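Local coordinates for uncharacterized conserved protein (Methanococcus maripaludis S2, PDB 3C2Q) that catalyses the NAD(+)-dependent conversion of L-ornithine to L-proline with release of ammonia, at residues Glu122-Glu125 against Ile126-Tyr130; Leu155-Met158 against Val159-Tyr163; Arg69-Lys72 against Lys73-Val77. All blocks are in the same frame, centred on the assembly; numbering follows the deposited sequence.

Interaction 1 of 3, residues Glu122-Glu125 against Ile126-Tyr130; sequences EMHE and IREEY
The carbonyl O of His124 is gripped twice: Glu128 N donates to it at 3.1 Å, closing a helical i to i+4 turn, and an ordered water donates to the same His124 O at 2.9 Å. That water also donates to Glu128 OE2 at 2.8 Å and accepts from Arg127 NH2 at 2.8 Å, lying at the edge of the guanidinium and in its plane. It rests 3.2 Å above the centre of one face of the His124 ring; chi1 of -174° sets CG anti to the backbone N, which lays the ring along Glu128. The Arg127 guanidinium is turned 57° to the ring, CE1 of His124 lying 3.7 Å from NH2 of Arg127. Arg127 NH1 is engaged elsewhere, by Glu342 and the carbonyl of Leu161. On another side of helix 112-133, Ile126 CD1 packs on Glu122 CG at 4.0 Å, beside Met276 of strand 276-280. With an alanine in place of His124, the water would probably lose its ring cover on that side and sit less firmly between Arg127 and Glu128. The water thus relays between guanidinium and carboxylate, probably letting the two charges offset each other without direct contact.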
ATOM      1  N   GLU B 122     -17.686  22.874   2.732  1.00 26.60           N
ATOM      2  CA  GLU B 122     -17.254  23.194   4.076  1.00 27.67           C
ATOM      3  C   GLU B 122     -16.152  24.262   4.135  1.00 26.83           C
ATOM      4  O   GLU B 122     -16.218  25.173   4.977  1.00 26.06           O
ATOM      5  CB  GLU B 122     -16.864  21.934   4.846  1.00 28.96           C
ATOM      6  CG  GLU B 122     -17.138  22.086   6.325  1.00 37.02           C
ATOM      7  CD  GLU B 122     -16.921  20.810   7.125  1.00 46.46           C
ATOM      8  OE1 GLU B 122     -16.845  19.703   6.508  1.00 49.27           O
ATOM      9  OE2 GLU B 122     -16.833  20.930   8.381  1.00 50.64           O
HETATM   10  N   MSE B 123     -15.152  24.186   3.255  1.00 25.28           N
HETATM   11  CA  MSE B 123     -14.100  25.200   3.227  1.00 26.15           C
HETATM   12  C   MSE B 123     -14.691  26.597   2.890  1.00 25.99           C
HETATM   13  O   MSE B 123     -14.267  27.614   3.427  1.00 24.76           O
HETATM   14  CB  MSE B 123     -13.035  24.857   2.187  1.00 25.15           C
HETATM   15  CG  MSE B 123     -12.206  23.603   2.526  1.00 26.80           C
HETATM   16 SE   MSE B 123     -10.991  23.248   1.037  1.00 31.25          SE
HETATM   17  CE  MSE B 123      -9.822  24.804   1.070  1.00 24.29           C
ATOM     18  N   HIS B 124     -15.657  26.618   1.983  1.00 26.87           N
ATOM     19  CA  HIS B 124     -16.307  27.874   1.594  1.00 28.66           C
ATOM     20  C   HIS B 124     -17.062  28.472   2.787  1.00 29.18           C
ATOM     21  O   HIS B 124     -16.910  29.648   3.093  1.00 29.73           O
ATOM     22  CB  HIS B 124     -17.229  27.649   0.403  1.00 28.63           C
ATOM     23  CG  HIS B 124     -17.826  28.912  -0.133  1.00 31.02           C
ATOM     24  ND1 HIS B 124     -17.216  29.667  -1.111  1.00 30.90           N
ATOM     25  CD2 HIS B 124     -18.974  29.555   0.184  1.00 31.04           C
ATOM     26  CE1 HIS B 124     -17.969  30.716  -1.383  1.00 33.98           C
ATOM     27  NE2 HIS B 124     -19.043  30.669  -0.614  1.00 34.55           N
ATOM     28  N   GLU B 125     -17.833  27.643   3.478  1.00 29.65           N
ATOM     29  CA  GLU B 125     -18.547  28.065   4.677  1.00 31.24           C
ATOM     30  C   GLU B 125     -17.590  28.570   5.751  1.00 30.08           C
ATOM     31  O   GLU B 125     -17.826  29.618   6.369  1.00 29.30           O
ATOM     32  CB  GLU B 125     -19.354  26.898   5.244  1.00 31.07           C
ATOM     33  CG  GLU B 125     -20.525  26.488   4.392  1.00 33.89           C
ATOM     34  CD  GLU B 125     -21.195  25.205   4.902  1.00 36.42           C
ATOM     35  OE1 GLU B 125     -20.555  24.412   5.646  1.00 43.44           O
ATOM     36  OE2 GLU B 125     -22.367  24.969   4.537  1.00 44.92           O
ATOM     37  N   ILE B 126     -16.509  27.822   5.985  1.00 28.17           N
ATOM     38  CA  ILE B 126     -15.524  28.201   6.985  1.00 26.90           C
ATOM     39  C   ILE B 126     -14.804  29.516   6.628  1.00 27.18           C
ATOM     40  O   ILE B 126     -14.592  30.367   7.510  1.00 27.95           O
ATOM     41  CB  ILE B 126     -14.522  27.019   7.292  1.00 26.42           C
ATOM     42  CG1 ILE B 126     -15.226  25.920   8.099  1.00 26.35           C
ATOM     43  CG2 ILE B 126     -13.257  27.530   7.993  1.00 24.76           C
ATOM     44  CD1 ILE B 126     -14.528  24.528   8.064  1.00 26.73           C
ATOM     45  N   ARG B 127     -14.448  29.707   5.365  1.00 26.79           N
ATOM     46  CA  ARG B 127     -13.812  30.960   4.958  1.00 28.47           C
ATOM     47  C   ARG B 127     -14.745  32.164   5.186  1.00 30.55           C
ATOM     48  O   ARG B 127     -14.277  33.206   5.636  1.00 30.85           O
ATOM     49  CB  ARG B 127     -13.373  30.961   3.505  1.00 27.47           C
ATOM     50  CG  ARG B 127     -12.484  32.158   3.199  1.00 27.82           C
ATOM     51  CD  ARG B 127     -12.266  32.412   1.731  1.00 25.50           C
ATOM     52  NE  ARG B 127     -13.498  32.318   0.947  1.00 28.60           N
ATOM     53  CZ  ARG B 127     -13.578  32.593  -0.354  1.00 28.45           C
ATOM     54  NH1 ARG B 127     -12.509  33.010  -1.001  1.00 30.06           N
ATOM     55  NH2 ARG B 127     -14.733  32.470  -1.015  1.00 30.61           N
ATOM     56  N   GLU B 128     -16.022  32.003   4.835  1.00 32.11           N
ATOM     57  CA  GLU B 128     -17.071  33.012   5.066  1.00 34.74           C
ATOM     58  C   GLU B 128     -17.135  33.431   6.523  1.00 35.43           C
ATOM     59  O   GLU B 128     -17.060  34.617   6.816  1.00 36.28           O
ATOM     60  CB  GLU B 128     -18.443  32.495   4.630  1.00 34.93           C
ATOM     61  CG  GLU B 128     -18.651  32.413   3.110  1.00 40.03           C
ATOM     62  CD  GLU B 128     -18.590  33.776   2.410  1.00 45.30           C
ATOM     63  OE1 GLU B 128     -18.954  34.799   3.045  1.00 48.65           O
ATOM     64  OE2 GLU B 128     -18.183  33.825   1.225  1.00 45.46           O
ATOM     65  N   GLU B 129     -17.249  32.463   7.428  1.00 36.24           N
ATOM     66  CA  GLU B 129     -17.208  32.733   8.865  1.00 38.16           C
ATOM     67  C   GLU B 129     -15.910  33.373   9.381  1.00 38.06           C
ATOM     68  O   GLU B 129     -15.952  34.273  10.231  1.00 37.97           O
ATOM     69  CB  GLU B 129     -17.551  31.484   9.677  1.00 38.32           C
ATOM     70  CG  GLU B 129     -19.015  31.070   9.553  1.00 44.59           C
ATOM     71  CD  GLU B 129     -20.008  32.224   9.880  1.00 51.06           C
ATOM     72  OE1 GLU B 129     -20.033  32.666  11.063  1.00 51.89           O
ATOM     73  OE2 GLU B 129     -20.752  32.670   8.947  1.00 51.62           O
ATOM     74  N   TYR B 130     -14.764  32.940   8.867  1.00 37.31           N
ATOM     75  CA  TYR B 130     -13.509  33.583   9.230  1.00 37.47           C
ATOM     76  C   TYR B 130     -13.481  35.069   8.812  1.00 38.68           C
ATOM     77  O   TYR B 130     -12.973  35.912   9.555  1.00 38.37           O
ATOM     78  CB  TYR B 130     -12.303  32.856   8.630  1.00 36.18           C
ATOM     79  CG  TYR B 130     -11.001  33.519   8.984  1.00 34.44           C
ATOM     80  CD1 TYR B 130     -10.467  33.387  10.260  1.00 33.23           C
ATOM     81  CD2 TYR B 130     -10.329  34.303   8.067  1.00 33.05           C
ATOM     82  CE1 TYR B 130      -9.282  33.997  10.596  1.00 33.45           C
ATOM     83  CE2 TYR B 130      -9.133  34.924   8.389  1.00 33.42           C
ATOM     84  CZ  TYR B 130      -8.627  34.770   9.656  1.00 34.55           C
ATOM     85  OH  TYR B 130      -7.444  35.374  10.004  1.00 37.26           O
TER
HETATM   86  O   HOH W   1     -16.254  31.787   1.233  1.00 35.80           O

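Interaction 2 of 3, residues Leu155-Met158 against Val159-Tyr163; sequences LAKM and VELGY
Lys157 NZ meets Glu160 OE1 at 3.0 Å in a salt bridge between residues three apart on helix 152-160. The ammonium comes from above the carboxylate, 55° out of its plane. The lysine chain folds to get there: a chi2 of 61° and a similar bend at chi3 curl it back over the next turn, while the glutamate stays extended. The folded methylenes also serve as an apolar surface, with Lys157 CG 3.9 Å from Leu161 CD1. Beneath these side chains, Leu161 N donates to Lys157 O at 2.8 Å, and the preceding turns are closed by Val159 N on Leu155 O and Glu160 N on Ala156 O.

The helix then ends in a Schellman motif. Tyr163 N bonds to Met158 O at 3.0 Å, nearly in line with the carbonyl, and Gly162 N bonds to Val159 O at 3.0 Å. Gly162 has a phi of 87°, where a side chain would be jammed against the preceding carbonyl. The reversal brings the Tyr163 ring back so that Met158 O lies at its edge and in its plane, with Tyr163 CD2 3.8 Å from that oxygen.

Farther out, Tyr163 OH bonds to Glu342, its ring makes a cation-pi contact with Arg127, and Leu338 of helix 327-342 touches both Met158 and Tyr163. Leu155 and Ala156 face Ile230 of helix 230-237. Backbone bonds therefore satisfy Met158 O and Val159 O where the helix stops, while the salt bridge pairs opposite charges on the partly exposed side.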
ATOM      1  N   LEU B 155      -2.710  24.749  -4.543  1.00 19.30           N
ATOM      2  CA  LEU B 155      -2.640  25.130  -3.133  1.00 19.08           C
ATOM      3  C   LEU B 155      -2.277  26.602  -2.990  1.00 19.55           C
ATOM      4  O   LEU B 155      -2.858  27.303  -2.157  1.00 19.32           O
ATOM      5  CB  LEU B 155      -1.641  24.270  -2.361  1.00 18.49           C
ATOM      6  CG  LEU B 155      -1.481  24.615  -0.878  1.00 19.89           C
ATOM      7  CD1 LEU B 155      -2.843  24.656  -0.181  1.00 19.95           C
ATOM      8  CD2 LEU B 155      -0.537  23.607  -0.210  1.00 18.48           C
ATOM      9  N   ALA B 156      -1.340  27.077  -3.807  1.00 19.56           N
ATOM     10  CA  ALA B 156      -0.957  28.512  -3.751  1.00 20.46           C
ATOM     11  C   ALA B 156      -2.160  29.423  -4.039  1.00 20.99           C
ATOM     12  O   ALA B 156      -2.358  30.450  -3.389  1.00 21.72           O
ATOM     13  CB  ALA B 156       0.177  28.796  -4.737  1.00 19.63           C
ATOM     14  N   LYS B 157      -2.959  29.040  -5.020  1.00 21.37           N
ATOM     15  CA  LYS B 157      -4.208  29.733  -5.308  1.00 22.01           C
ATOM     16  C   LYS B 157      -5.216  29.774  -4.145  1.00 23.07           C
ATOM     17  O   LYS B 157      -5.859  30.820  -3.901  1.00 22.46           O
ATOM     18  CB  LYS B 157      -4.831  29.179  -6.596  1.00 21.33           C
ATOM     19  CG  LYS B 157      -6.088  29.925  -7.068  1.00 25.18           C
ATOM     20  CD  LYS B 157      -5.815  31.376  -7.383  1.00 29.66           C
ATOM     21  CE  LYS B 157      -4.999  31.509  -8.646  1.00 35.33           C
ATOM     22  NZ  LYS B 157      -5.026  32.933  -9.139  1.00 39.81           N
HETATM   23  N   MSE B 158      -5.358  28.672  -3.406  1.00 22.69           N
HETATM   24  CA  MSE B 158      -6.223  28.665  -2.225  1.00 24.70           C
HETATM   25  C   MSE B 158      -5.727  29.657  -1.179  1.00 23.76           C
HETATM   26  O   MSE B 158      -6.540  30.327  -0.545  1.00 24.29           O
HETATM   27  CB  MSE B 158      -6.357  27.251  -1.615  1.00 23.58           C
HETATM   28  CG  MSE B 158      -7.020  26.277  -2.565  1.00 24.22           C
HETATM   29 SE   MSE B 158      -6.807  24.409  -1.887  1.00 32.52          SE
HETATM   30  CE  MSE B 158      -7.228  23.491  -3.575  1.00 23.81           C
ATOM     31  N   VAL B 159      -4.414  29.734  -0.990  1.00 23.13           N
ATOM     32  CA  VAL B 159      -3.812  30.747  -0.106  1.00 23.66           C
ATOM     33  C   VAL B 159      -4.147  32.166  -0.618  1.00 25.53           C
ATOM     34  O   VAL B 159      -4.668  32.995   0.139  1.00 24.92           O
ATOM     35  CB  VAL B 159      -2.281  30.582   0.001  1.00 24.00           C
ATOM     36  CG1 VAL B 159      -1.690  31.628   0.930  1.00 22.16           C
ATOM     37  CG2 VAL B 159      -1.902  29.155   0.555  1.00 21.07           C
ATOM     38  N   GLU B 160      -3.898  32.394  -1.910  1.00 26.03           N
ATOM     39  CA  GLU B 160      -4.199  33.663  -2.574  1.00 28.11           C
ATOM     40  C   GLU B 160      -5.662  34.066  -2.372  1.00 28.53           C
ATOM     41  O   GLU B 160      -5.956  35.232  -2.051  1.00 28.49           O
ATOM     42  CB  GLU B 160      -3.814  33.562  -4.064  1.00 27.45           C
ATOM     43  CG  GLU B 160      -4.047  34.839  -4.864  1.00 29.47           C
ATOM     44  CD  GLU B 160      -3.639  34.728  -6.325  1.00 30.78           C
ATOM     45  OE1 GLU B 160      -3.209  33.627  -6.809  1.00 31.12           O
ATOM     46  OE2 GLU B 160      -3.717  35.788  -6.998  1.00 35.97           O
ATOM     47  N   LEU B 161      -6.577  33.102  -2.488  1.00 27.72           N
ATOM     48  CA  LEU B 161      -8.013  33.366  -2.390  1.00 27.65           C
ATOM     49  C   LEU B 161      -8.564  33.476  -0.956  1.00 27.37           C
ATOM     50  O   LEU B 161      -9.770  33.655  -0.771  1.00 26.96           O
ATOM     51  CB  LEU B 161      -8.831  32.323  -3.173  1.00 28.25           C
ATOM     52  CG  LEU B 161      -8.745  32.278  -4.715  1.00 30.87           C
ATOM     53  CD1 LEU B 161      -9.394  31.012  -5.247  1.00 32.11           C
ATOM     54  CD2 LEU B 161      -9.395  33.513  -5.354  1.00 33.47           C
ATOM     55  N   GLY B 162      -7.689  33.347   0.037  1.00 26.18           N
ATOM     56  CA  GLY B 162      -8.057  33.553   1.423  1.00 25.44           C
ATOM     57  C   GLY B 162      -8.621  32.358   2.160  1.00 25.47           C
ATOM     58  O   GLY B 162      -9.121  32.521   3.282  1.00 24.69           O
ATOM     59  N   TYR B 163      -8.531  31.153   1.568  1.00 25.01           N
ATOM     60  CA  TYR B 163      -9.025  29.937   2.248  1.00 25.24           C
ATOM     61  C   TYR B 163      -8.137  29.427   3.393  1.00 24.48           C
ATOM     62  O   TYR B 163      -8.604  28.688   4.256  1.00 25.42           O
ATOM     63  CB  TYR B 163      -9.250  28.783   1.256  1.00 26.04           C
ATOM     64  CG  TYR B 163     -10.400  28.999   0.325  1.00 25.83           C
ATOM     65  CD1 TYR B 163     -11.703  28.693   0.701  1.00 26.52           C
ATOM     66  CD2 TYR B 163     -10.185  29.530  -0.930  1.00 25.83           C
ATOM     67  CE1 TYR B 163     -12.772  28.926  -0.174  1.00 28.73           C
ATOM     68  CE2 TYR B 163     -11.239  29.748  -1.812  1.00 28.30           C
ATOM     69  CZ  TYR B 163     -12.515  29.448  -1.427  1.00 28.87           C
ATOM     70  OH  TYR B 163     -13.536  29.677  -2.344  1.00 33.56           O
TER

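Interaction 3 of 3, residues Arg69-Lys72 against Lys73-Val77; sequences RKVK and KGDFV
A type II beta turn from Lys72 to Asp75 leads the chain into strand 76-79. Its defining bond runs from Asp75 N to Lys72 O at 3.0 Å, and the N-H points almost straight at the oxygen, at 165°. Lys73 and Gly74 hold the two central positions; Gly74 has a phi of 92°, at which a CB would collide with the carbonyl O of Lys73.

The Asp75 side chain reaches back across the turn and adds a second bond in the reverse sense, Lys72 N to Asp75 OD2 at 2.8 Å. With chi1 at -80°, CG stands anti to the carbonyl carbon and beside the backbone N, which brings the carboxylate over Lys72. The amide approaches OD2 from above the carboxylate plane rather than within it. Lys72 and Asp75 are thus joined twice, once through each backbone N-H. OD2 has a further partner in Lys66 NZ, a salt bridge that probably helps to keep the carboxylate ionised. Beside the polar pair, Val71 CG1 lies 3.9 Å from Asp75 OD2 and 4.2 Å from Val77 CG2.

In the mixed sheet, strand 76-79 runs between strands 12-15 and 53-57. Val71 also packs on Val53, Asp75 touches Val55, and backbone bonds join Gly74 and Asp75 to Ala16, which follows strand 12-15.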
ATOM      1  N   ARG B  69       6.665  17.555  29.765  1.00 26.67           N
ATOM      2  CA  ARG B  69       7.885  18.327  29.880  1.00 27.35           C
ATOM      3  C   ARG B  69       7.670  19.791  30.309  1.00 27.47           C
ATOM      4  O   ARG B  69       8.633  20.487  30.638  1.00 27.48           O
ATOM      5  CB  ARG B  69       8.711  18.254  28.596  1.00 28.84           C
ATOM      6  CG  ARG B  69       8.286  19.217  27.558  1.00 28.61           C
ATOM      7  CD  ARG B  69       9.122  19.104  26.305  1.00 30.29           C
ATOM      8  NE  ARG B  69       8.155  19.082  25.230  1.00 32.40           N
ATOM      9  CZ  ARG B  69       7.689  20.163  24.634  1.00 32.07           C
ATOM     10  NH1 ARG B  69       8.194  21.366  24.931  1.00 33.70           N
ATOM     11  NH2 ARG B  69       6.758  20.029  23.701  1.00 30.88           N
ATOM     12  N   LYS B  70       6.429  20.269  30.288  1.00 27.22           N
ATOM     13  CA  LYS B  70       6.151  21.606  30.808  1.00 27.72           C
ATOM     14  C   LYS B  70       5.591  21.606  32.238  1.00 27.83           C
ATOM     15  O   LYS B  70       5.378  22.674  32.806  1.00 27.68           O
ATOM     16  CB  LYS B  70       5.234  22.387  29.878  1.00 27.78           C
ATOM     17  CG  LYS B  70       5.951  22.859  28.593  1.00 29.53           C
ATOM     18  CD  LYS B  70       5.005  23.674  27.749  1.00 35.03           C
ATOM     19  CE  LYS B  70       5.529  23.896  26.341  1.00 37.06           C
ATOM     20  NZ  LYS B  70       6.763  24.705  26.338  1.00 38.41           N
ATOM     21  N   VAL B  71       5.361  20.425  32.813  1.00 27.61           N
ATOM     22  CA  VAL B  71       4.896  20.344  34.212  1.00 28.31           C
ATOM     23  C   VAL B  71       6.021  20.754  35.185  1.00 29.39           C
ATOM     24  O   VAL B  71       7.145  20.254  35.085  1.00 29.14           O
ATOM     25  CB  VAL B  71       4.314  18.959  34.550  1.00 28.08           C
ATOM     26  CG1 VAL B  71       3.911  18.851  36.065  1.00 28.07           C
ATOM     27  CG2 VAL B  71       3.099  18.673  33.677  1.00 26.04           C
ATOM     28  N   LYS B  72       5.704  21.683  36.097  1.00 30.36           N
ATOM     29  CA  LYS B  72       6.692  22.218  37.064  1.00 31.43           C
ATOM     30  C   LYS B  72       6.486  21.661  38.466  1.00 31.47           C
ATOM     31  O   LYS B  72       5.373  21.336  38.846  1.00 30.73           O
ATOM     32  CB  LYS B  72       6.627  23.751  37.117  1.00 31.83           C
ATOM     33  CG  LYS B  72       6.916  24.452  35.795  1.00 34.20           C
ATOM     34  CD  LYS B  72       8.294  24.047  35.239  1.00 40.40           C
ATOM     35  CE  LYS B  72       8.516  24.587  33.822  1.00 43.96           C
ATOM     36  NZ  LYS B  72       9.621  23.845  33.125  1.00 45.66           N
ATOM     37  N   LYS B  73       7.576  21.528  39.227  1.00 32.40           N
ATOM     38  CA  LYS B  73       7.488  21.105  40.623  1.00 32.82           C
ATOM     39  C   LYS B  73       6.387  21.927  41.288  1.00 31.83           C
ATOM     40  O   LYS B  73       6.338  23.142  41.104  1.00 31.75           O
ATOM     41  CB  LYS B  73       8.840  21.330  41.334  1.00 33.70           C
ATOM     42  CG  LYS B  73       8.763  21.016  42.824  1.00 37.19           C
ATOM     43  CD  LYS B  73      10.092  20.982  43.521  1.00 41.28           C
ATOM     44  CE  LYS B  73       9.843  20.369  44.908  1.00 45.72           C
ATOM     45  NZ  LYS B  73      10.955  20.542  45.873  1.00 47.62           N
ATOM     46  N   GLY B  74       5.483  21.259  42.001  1.00 31.64           N
ATOM     47  CA  GLY B  74       4.401  21.943  42.728  1.00 32.10           C
ATOM     48  C   GLY B  74       3.084  22.118  41.984  1.00 32.06           C
ATOM     49  O   GLY B  74       2.060  22.452  42.603  1.00 32.02           O
ATOM     50  N   ASP B  75       3.085  21.919  40.653  1.00 31.10           N
ATOM     51  CA  ASP B  75       1.840  22.010  39.858  1.00 30.10           C
ATOM     52  C   ASP B  75       0.890  20.957  40.387  1.00 28.92           C
ATOM     53  O   ASP B  75       1.308  19.838  40.581  1.00 28.81           O
ATOM     54  CB  ASP B  75       2.093  21.685  38.366  1.00 30.62           C
ATOM     55  CG  ASP B  75       2.691  22.839  37.578  1.00 33.54           C
ATOM     56  OD1 ASP B  75       2.763  23.974  38.094  1.00 33.00           O
ATOM     57  OD2 ASP B  75       3.081  22.609  36.397  1.00 33.92           O
ATOM     58  N   PHE B  76      -0.381  21.303  40.604  1.00 28.83           N
ATOM     59  CA  PHE B  76      -1.393  20.312  40.999  1.00 29.45           C
ATOM     60  C   PHE B  76      -1.869  19.531  39.781  1.00 28.31           C
ATOM     61  O   PHE B  76      -2.511  20.095  38.906  1.00 27.26           O
ATOM     62  CB  PHE B  76      -2.625  20.971  41.636  1.00 30.38           C
ATOM     63  CG  PHE B  76      -2.329  21.640  42.945  1.00 35.06           C
ATOM     64  CD1 PHE B  76      -1.757  20.912  43.991  1.00 37.46           C
ATOM     65  CD2 PHE B  76      -2.588  23.000  43.122  1.00 40.39           C
ATOM     66  CE1 PHE B  76      -1.458  21.525  45.223  1.00 41.36           C
ATOM     67  CE2 PHE B  76      -2.287  23.628  44.357  1.00 41.85           C
ATOM     68  CZ  PHE B  76      -1.719  22.878  45.393  1.00 39.31           C
ATOM     69  N   VAL B  77      -1.608  18.240  39.809  1.00 27.57           N
ATOM     70  CA  VAL B  77      -1.892  17.329  38.691  1.00 27.88           C
ATOM     71  C   VAL B  77      -3.116  16.495  39.067  1.00 28.21           C
ATOM     72  O   VAL B  77      -3.242  15.978  40.196  1.00 27.74           O
ATOM     73  CB  VAL B  77      -0.664  16.412  38.402  1.00 27.55           C
ATOM     74  CG1 VAL B  77      -1.001  15.338  37.328  1.00 28.12           C
ATOM     75  CG2 VAL B  77       0.544  17.259  37.981  1.00 26.81           C
TER

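Overall arrangement
From the N terminus, interaction 3 comes first, closing the beta turn at the end of the loop that leads from strand 62-66 to strand 76-79 of the mixed sheet. Interaction 1 follows within helix 112-133, and interaction 2 at the end of helix 152-160, before strand 166-170 of the parallel Rossmann sheet. The three run in series, none nested in or crossing another. Interactions 1 and 2 lie 13 Å apart between centres and touch: Arg127 NH1 lies 2.8 Å from Leu161 O, a probable hydrogen bond tying one helix to the end of the other. Interaction 3 stands apart, its nearest atoms about 24 Å from interaction 1 and about 25 Å from interaction 2, in the other family region.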